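PDB 6HCP: BauA from Acinetobacter baumannii, which probably serves as an outer-membrane receptor that takes up the ferric siderophore preacinetobactin in a TonB-dependent manner. Local coordinates for residues 237-251 against 283-297. Numbering follows the deposited sequence. Where two conformers were deposited one is given.
Sequences NARVFVDAYDALDHV and VETKDKGAMIRGEYD. With C8E ((hydroxyethyloxy)tri(ethyloxy)octane), chain B; EDO (1,2-ethanediol), chain Z; EDO (1,2-ethanediol), chain V.
Two neighbouring antiparallel strands of the TonB-dependent receptor barrel, 238-251 and 283-297, pair without a bulge from Ala238-Tyr296 to Val251-Val283, their axes 4.6 Å apart. Arg239 ties together the end near Asn237. Its guanidinium meets Asp297 end-on, NH1 to OD1 at 2.8 Å and NH2 to OD2 at 2.9 Å, while NE and NH1 both donate to Glu295 OE1. The two carboxylates lie at the guanidinium edge and fix its rotation. At the next hydrogen-bonded pair, the Arg293 guanidinium stacks off-centre on the Phe241 ring, a cation-pi contact with planes 16° apart, NH2 3.5 Å from CG. A water joins Arg293 NE to Asp243 OD2. Tyr245, with CG between its backbone N and carbonyl carbon (chi1 77°), lays one ring face over the Gly289 backbone, N 3.6 Å above the ring plane towards its rim. On the other face Ile292 CD1 touches both Val240 CG1 and Val242 CG2, and detergent octyl carbon C3 lies 3.6 Å from Asp246 O, consistent with a membrane-facing surface. Inward, Asp243 and Arg293 bond the Tyr167 hydroxyl, just beyond strand 159-165; in the plug, Ile124 O accepts from Tyr245 OH and Arg129 bridges to Asp249. Strands 221-234 and 302-318 flank the pair.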
loop_
_atom_site.group_PDB
_atom_site.type_symbol
_atom_site.label_atom_id
_atom_site.label_comp_id
_atom_site.label_asym_id
_atom_site.label_seq_id
_atom_site.Cartn_x
_atom_site.Cartn_y
_atom_site.Cartn_z
ATOM N N ASN A 237 -33.609 -26.079 -40.589
ATOM C CA ASN A 237 -34.866 -25.789 -39.893
ATOM C C ASN A 237 -34.822 -26.304 -38.446
ATOM O O ASN A 237 -35.842 -26.347 -37.776
ATOM C CB ASN A 237 -36.056 -26.408 -40.629
ATOM C CG ASN A 237 -36.267 -25.780 -41.987
ATOM O OD1 ASN A 237 -36.247 -26.477 -42.998
ATOM N ND2 ASN A 237 -36.291 -24.457 -42.030
ATOM N N ALA A 238 -33.648 -26.744 -37.994
ATOM C CA ALA A 238 -33.487 -27.338 -36.681
ATOM C C ALA A 238 -32.092 -26.993 -36.140
ATOM O O ALA A 238 -31.150 -26.762 -36.917
ATOM C CB ALA A 238 -33.705 -28.829 -36.757
ATOM N N ARG A 239 -31.968 -26.985 -34.808
ATOM C CA ARG A 239 -30.705 -26.654 -34.109
ATOM C C ARG A 239 -30.642 -27.462 -32.812
ATOM O O ARG A 239 -31.674 -27.710 -32.179
ATOM C CB ARG A 239 -30.652 -25.156 -33.809
ATOM C CG ARG A 239 -30.656 -24.276 -35.046
ATOM C CD ARG A 239 -31.040 -22.850 -34.720
ATOM N NE ARG A 239 -32.406 -22.773 -34.256
ATOM C CZ ARG A 239 -33.472 -22.788 -35.046
ATOM N NH1 ARG A 239 -34.672 -22.629 -34.522
ATOM N NH2 ARG A 239 -33.333 -22.911 -36.356
ATOM N N VAL A 240 -29.443 -27.930 -32.457
ATOM C CA VAL A 240 -29.218 -28.637 -31.197
ATOM C C VAL A 240 -27.986 -28.039 -30.506
ATOM O O VAL A 240 -27.002 -27.723 -31.164
ATOM C CB VAL A 240 -29.038 -30.144 -31.399
ATOM C CG1 VAL A 240 -28.715 -30.845 -30.096
ATOM C CG2 VAL A 240 -30.272 -30.753 -32.056
ATOM N N PHE A 241 -28.104 -27.823 -29.190
ATOM C CA PHE A 241 -27.017 -27.296 -28.338
ATOM C C PHE A 241 -26.842 -28.233 -27.145
ATOM O O PHE A 241 -27.803 -28.547 -26.470
ATOM C CB PHE A 241 -27.356 -25.895 -27.822
ATOM C CG PHE A 241 -27.644 -24.876 -28.882
ATOM C CD1 PHE A 241 -26.629 -24.103 -29.412
ATOM C CD2 PHE A 241 -28.935 -24.660 -29.326
ATOM C CE1 PHE A 241 -26.901 -23.136 -30.362
ATOM C CE2 PHE A 241 -29.206 -23.674 -30.259
ATOM C CZ PHE A 241 -28.179 -22.965 -30.823
ATOM N N VAL A 242 -25.615 -28.705 -26.919
ATOM C CA VAL A 242 -25.310 -29.547 -25.798
ATOM C C VAL A 242 -24.215 -28.869 -24.970
ATOM O O VAL A 242 -23.243 -28.347 -25.525
ATOM C CB VAL A 242 -24.879 -30.948 -26.255
ATOM C CG1 VAL A 242 -24.430 -31.811 -25.092
ATOM C CG2 VAL A 242 -25.972 -31.641 -27.049
ATOM N N ASP A 243 -24.374 -28.906 -23.650
ATOM C CA ASP A 243 -23.394 -28.357 -22.707
ATOM C C ASP A 243 -23.151 -29.380 -21.601
ATOM O O ASP A 243 -24.072 -30.056 -21.134
ATOM C CB ASP A 243 -23.900 -27.026 -22.136
ATOM C CG ASP A 243 -24.080 -25.953 -23.184
ATOM O OD1 ASP A 243 -23.077 -25.276 -23.517
ATOM O OD2 ASP A 243 -25.219 -25.803 -23.686
ATOM N N ALA A 244 -21.897 -29.500 -21.176
ATOM C CA ALA A 244 -21.565 -30.316 -20.028
ATOM C C ALA A 244 -20.368 -29.702 -19.295
ATOM O O ALA A 244 -19.488 -29.121 -19.925
ATOM C CB ALA A 244 -21.257 -31.728 -20.449
ATOM N N TYR A 245 -20.311 -29.914 -17.979
ATOM C CA TYR A 245 -19.183 -29.421 -17.216
ATOM C C TYR A 245 -18.968 -30.290 -15.990
ATOM O O TYR A 245 -19.879 -30.973 -15.495
ATOM C CB TYR A 245 -19.406 -27.954 -16.852
ATOM C CG TYR A 245 -20.368 -27.769 -15.707
ATOM C CD1 TYR A 245 -19.940 -27.874 -14.401
ATOM C CD2 TYR A 245 -21.725 -27.654 -15.938
ATOM C CE1 TYR A 245 -20.829 -27.821 -13.338
ATOM C CE2 TYR A 245 -22.625 -27.563 -14.888
ATOM C CZ TYR A 245 -22.178 -27.646 -13.583
ATOM O OH TYR A 245 -23.058 -27.609 -12.536
ATOM N N ASP A 246 -17.741 -30.204 -15.467
ATOM C CA ASP A 246 -17.344 -30.836 -14.245
ATOM C C ASP A 246 -16.525 -29.801 -13.468
ATOM O O ASP A 246 -15.564 -29.234 -14.034
ATOM C CB ASP A 246 -16.527 -32.092 -14.567
ATOM C CG ASP A 246 -16.082 -32.936 -13.386
ATOM O OD1 ASP A 246 -16.404 -32.601 -12.233
ATOM O OD2 ASP A 246 -15.374 -33.921 -13.635
ATOM N N ALA A 247 -16.965 -29.486 -12.242
ATOM C CA ALA A 247 -16.378 -28.359 -11.469
ATOM C C ALA A 247 -16.035 -28.822 -10.060
ATOM O O ALA A 247 -16.692 -29.685 -9.482
ATOM C CB ALA A 247 -17.316 -27.167 -11.445
ATOM N N LEU A 248 -15.031 -28.150 -9.482
ATOM C CA LEU A 248 -14.649 -28.321 -8.100
ATOM C C LEU A 248 -14.405 -26.927 -7.508
ATOM O O LEU A 248 -13.833 -26.074 -8.186
ATOM C CB LEU A 248 -13.368 -29.156 -8.023
ATOM C CG LEU A 248 -12.653 -29.125 -6.676
ATOM C CD1 LEU A 248 -13.371 -30.010 -5.673
ATOM C CD2 LEU A 248 -11.202 -29.563 -6.809
ATOM N N ASP A 249 -14.890 -26.727 -6.285
ATOM C CA ASP A 249 -14.630 -25.527 -5.487
ATOM C C ASP A 249 -14.230 -26.012 -4.097
ATOM O O ASP A 249 -14.932 -26.839 -3.488
ATOM C CB ASP A 249 -15.858 -24.608 -5.465
ATOM C CG ASP A 249 -15.704 -23.367 -4.589
ATOM O OD1 ASP A 249 -15.173 -22.368 -5.096
ATOM O OD2 ASP A 249 -15.916 -23.483 -3.375
ATOM N N HIS A 250 -13.060 -25.567 -3.628
ATOM C CA HIS A 250 -12.522 -26.008 -2.356
ATOM C C HIS A 250 -11.847 -24.829 -1.653
ATOM O O HIS A 250 -10.985 -24.186 -2.234
ATOM C CB HIS A 250 -11.536 -27.169 -2.558
ATOM C CG HIS A 250 -10.965 -27.695 -1.285
ATOM N ND1 HIS A 250 -11.342 -28.911 -0.751
ATOM C CD2 HIS A 250 -10.093 -27.153 -0.406
ATOM C CE1 HIS A 250 -10.693 -29.116 0.378
ATOM N NE2 HIS A 250 -9.914 -28.053 0.608
ATOM N N VAL A 251 -12.223 -24.592 -0.394
ATOM C CA VAL A 251 -11.595 -23.552 0.420
ATOM C C VAL A 251 -11.121 -24.200 1.716
ATOM O O VAL A 251 -11.885 -24.830 2.425
ATOM C CB VAL A 251 -12.527 -22.368 0.732
ATOM C CG1 VAL A 251 -11.797 -21.288 1.530
ATOM C CG2 VAL A 251 -13.147 -21.792 -0.527
ATOM N N VAL A 283 -14.264 -26.488 3.183
ATOM C CA VAL A 283 -15.466 -26.774 2.443
ATOM C C VAL A 283 -15.031 -27.258 1.070
ATOM O O VAL A 283 -14.061 -26.741 0.481
ATOM C CB VAL A 283 -16.393 -25.545 2.339
ATOM C CG1 VAL A 283 -15.774 -24.447 1.485
ATOM C CG2 VAL A 283 -17.772 -25.937 1.788
ATOM N N GLU A 284 -15.794 -28.201 0.523
ATOM C CA GLU A 284 -15.556 -28.665 -0.843
ATOM C C GLU A 284 -16.902 -28.934 -1.501
ATOM O O GLU A 284 -17.741 -29.614 -0.891
ATOM C CB GLU A 284 -14.720 -29.945 -0.832
ATOM C CG GLU A 284 -14.591 -30.588 -2.193
ATOM C CD GLU A 284 -14.004 -31.993 -2.140
ATOM O OE1 GLU A 284 -14.705 -32.939 -1.677
ATOM O OE2 GLU A 284 -12.827 -32.129 -2.503
ATOM N N THR A 285 -17.087 -28.403 -2.714
ATOM C CA THR A 285 -18.270 -28.710 -3.518
ATOM C C THR A 285 -17.815 -29.221 -4.881
ATOM O O THR A 285 -16.997 -28.600 -5.552
ATOM C CB THR A 285 -19.210 -27.506 -3.652
ATOM O OG1 THR A 285 -19.447 -26.954 -2.358
ATOM C CG2 THR A 285 -20.557 -27.868 -4.236
ATOM N N LYS A 286 -18.346 -30.386 -5.262
ATOM C CA LYS A 286 -18.185 -30.906 -6.597
ATOM C C LYS A 286 -19.535 -30.824 -7.309
ATOM O O LYS A 286 -20.518 -31.325 -6.789
ATOM C CB LYS A 286 -17.715 -32.364 -6.546
ATOM C CG LYS A 286 -16.319 -32.593 -5.976
ATOM C CD LYS A 286 -15.922 -34.067 -5.965
ATOM C CE LYS A 286 -14.582 -34.308 -5.299
ATOM N NZ LYS A 286 -14.346 -35.747 -5.031
ATOM N N ASP A 287 -19.545 -30.210 -8.486
ATOM C CA ASP A 287 -20.721 -30.054 -9.295
ATOM C C ASP A 287 -20.431 -30.613 -10.685
ATOM O O ASP A 287 -19.391 -30.329 -11.276
ATOM C CB ASP A 287 -21.137 -28.593 -9.415
ATOM C CG ASP A 287 -21.663 -28.016 -8.110
ATOM O OD1 ASP A 287 -22.865 -28.222 -7.809
ATOM O OD2 ASP A 287 -20.854 -27.413 -7.375
ATOM N N LYS A 288 -21.379 -31.394 -11.203
ATOM C CA LYS A 288 -21.308 -31.904 -12.571
ATOM C C LYS A 288 -22.672 -31.691 -13.214
ATOM O O LYS A 288 -23.693 -31.959 -12.572
ATOM C CB LYS A 288 -20.958 -33.395 -12.579
ATOM C CG LYS A 288 -19.658 -33.759 -11.880
ATOM C CD LYS A 288 -19.321 -35.244 -11.917
ATOM C CE LYS A 288 -18.144 -35.570 -11.021
ATOM N NZ LYS A 288 -17.746 -36.990 -11.132
ATOM N N GLY A 289 -22.688 -31.151 -14.428
ATOM C CA GLY A 289 -23.961 -30.866 -15.102
ATOM C C GLY A 289 -23.900 -31.138 -16.589
ATOM O O GLY A 289 -22.855 -31.038 -17.205
ATOM N N ALA A 290 -25.075 -31.295 -17.200
ATOM C CA ALA A 290 -25.182 -31.492 -18.641
ATOM C C ALA A 290 -26.604 -31.144 -19.067
ATOM O O ALA A 290 -27.550 -31.330 -18.288
ATOM C CB ALA A 290 -24.834 -32.917 -19.005
ATOM N N MET A 291 -26.721 -30.480 -20.214
ATOM C CA MET A 291 -28.032 -30.151 -20.746
ATOM C C MET A 291 -28.017 -30.195 -22.272
ATOM O O MET A 291 -26.970 -30.099 -22.910
ATOM C CB MET A 291 -28.505 -28.771 -20.302
ATOM C CG MET A 291 -27.595 -27.643 -20.729
ATOM S SD MET A 291 -28.235 -26.053 -20.140
ATOM C CE MET A 291 -29.711 -25.841 -21.131
ATOM N N ILE A 292 -29.209 -30.414 -22.828
ATOM C CA ILE A 292 -29.403 -30.403 -24.256
ATOM C C ILE A 292 -30.646 -29.587 -24.556
ATOM O O ILE A 292 -31.659 -29.679 -23.844
ATOM C CB ILE A 292 -29.508 -31.833 -24.823
ATOM C CG1 ILE A 292 -29.675 -31.813 -26.346
ATOM C CG2 ILE A 292 -30.628 -32.603 -24.146
ATOM C CD1 ILE A 292 -29.450 -33.165 -26.983
ATOM N N ARG A 293 -30.541 -28.791 -25.611
ATOM C CA ARG A 293 -31.610 -27.985 -26.112
ATOM C C ARG A 293 -31.779 -28.274 -27.604
ATOM O O ARG A 293 -30.805 -28.319 -28.345
ATOM C CB ARG A 293 -31.312 -26.490 -25.956
ATOM C CG ARG A 293 -31.228 -25.998 -24.518
ATOM C CD ARG A 293 -30.872 -24.521 -24.445
ATOM N NE ARG A 293 -29.514 -24.225 -24.888
ATOM C CZ ARG A 293 -29.193 -23.176 -25.648
ATOM N NH1 ARG A 293 -30.141 -22.356 -26.075
ATOM N NH2 ARG A 293 -27.929 -22.922 -25.936
ATOM N N GLY A 294 -33.029 -28.457 -28.019
ATOM C CA GLY A 294 -33.375 -28.668 -29.431
ATOM C C GLY A 294 -34.455 -27.704 -29.856
ATOM O O GLY A 294 -35.302 -27.334 -29.054
ATOM N N GLU A 295 -34.331 -27.189 -31.079
ATOM C CA GLU A 295 -35.343 -26.321 -31.671
ATOM C C GLU A 295 -35.710 -26.853 -33.064
ATOM O O GLU A 295 -34.857 -27.377 -33.785
ATOM C CB GLU A 295 -34.832 -24.887 -31.773
ATOM C CG GLU A 295 -34.402 -24.291 -30.447
ATOM C CD GLU A 295 -33.814 -22.893 -30.544
ATOM O OE1 GLU A 295 -33.755 -22.345 -31.664
ATOM O OE2 GLU A 295 -33.345 -22.396 -29.506
ATOM N N TYR A 296 -36.984 -26.707 -33.424
ATOM C CA TYR A 296 -37.493 -27.126 -34.740
ATOM C C TYR A 296 -38.460 -26.070 -35.266
ATOM O O TYR A 296 -39.464 -25.749 -34.624
ATOM C CB TYR A 296 -38.153 -28.505 -34.676
ATOM C CG TYR A 296 -38.507 -29.059 -36.033
ATOM C CD1 TYR A 296 -37.536 -29.591 -36.861
ATOM C CD2 TYR A 296 -39.755 -28.823 -36.580
ATOM C CE1 TYR A 296 -37.821 -29.968 -38.164
ATOM C CE2 TYR A 296 -40.076 -29.247 -37.859
ATOM C CZ TYR A 296 -39.100 -29.808 -38.659
ATOM O OH TYR A 296 -39.412 -30.217 -39.922
ATOM N N ASP A 297 -38.111 -25.487 -36.416
ATOM C CA ASP A 297 -38.939 -24.481 -37.065
ATOM C C ASP A 297 -39.915 -25.176 -38.023
ATOM O O ASP A 297 -39.491 -25.723 -39.030
ATOM C CB ASP A 297 -38.091 -23.496 -37.871
ATOM C CG ASP A 297 -36.991 -22.830 -37.067
ATOM O OD1 ASP A 297 -37.172 -22.678 -35.840
ATOM O OD2 ASP A 297 -35.943 -22.544 -37.657
HETATM C C1 C8E B . -12.454 -32.197 -10.927
HETATM C C2 C8E B . -13.049 -31.044 -11.707
HETATM C C3 C8E B . -12.594 -30.991 -13.166
HETATM C C4 C8E B . -11.073 -30.984 -13.306
HETATM C C5 C8E B . -10.636 -30.573 -14.712
HETATM C C6 C8E B . -9.250 -29.938 -14.699
HETATM C C7 C8E B . -8.891 -29.305 -16.038
HETATM C C8 C8E B . -7.468 -28.750 -16.004
HETATM O O9 C8E B . -7.324 -27.660 -16.924
HETATM C C10 C8E B . -6.035 -27.050 -16.905
HETATM C C11 C8E B . -5.864 -26.226 -18.163
HETATM O O12 C8E B . -5.034 -25.107 -17.881
HETATM C C1 EDO Z . -18.486 -24.461 -1.534
HETATM O O1 EDO Z . -17.246 -25.165 -1.774
HETATM C C2 EDO Z . -18.806 -23.575 -2.702
HETATM O O2 EDO Z . -19.214 -24.380 -3.824
HETATM C C1 EDO V . -34.960 -22.396 -25.947
HETATM O O1 EDO V . -35.139 -22.404 -27.365
HETATM C C2 EDO V . -33.812 -23.338 -25.643
HETATM O O2 EDO V . -33.131 -23.579 -26.884
HETATM O O HOH W 1 -35.709 -22.251 -40.347
HETATM O O HOH W 2 -27.774 -26.542 -24.218
HETATM O O HOH W 3 -24.767 -28.763 -9.986
#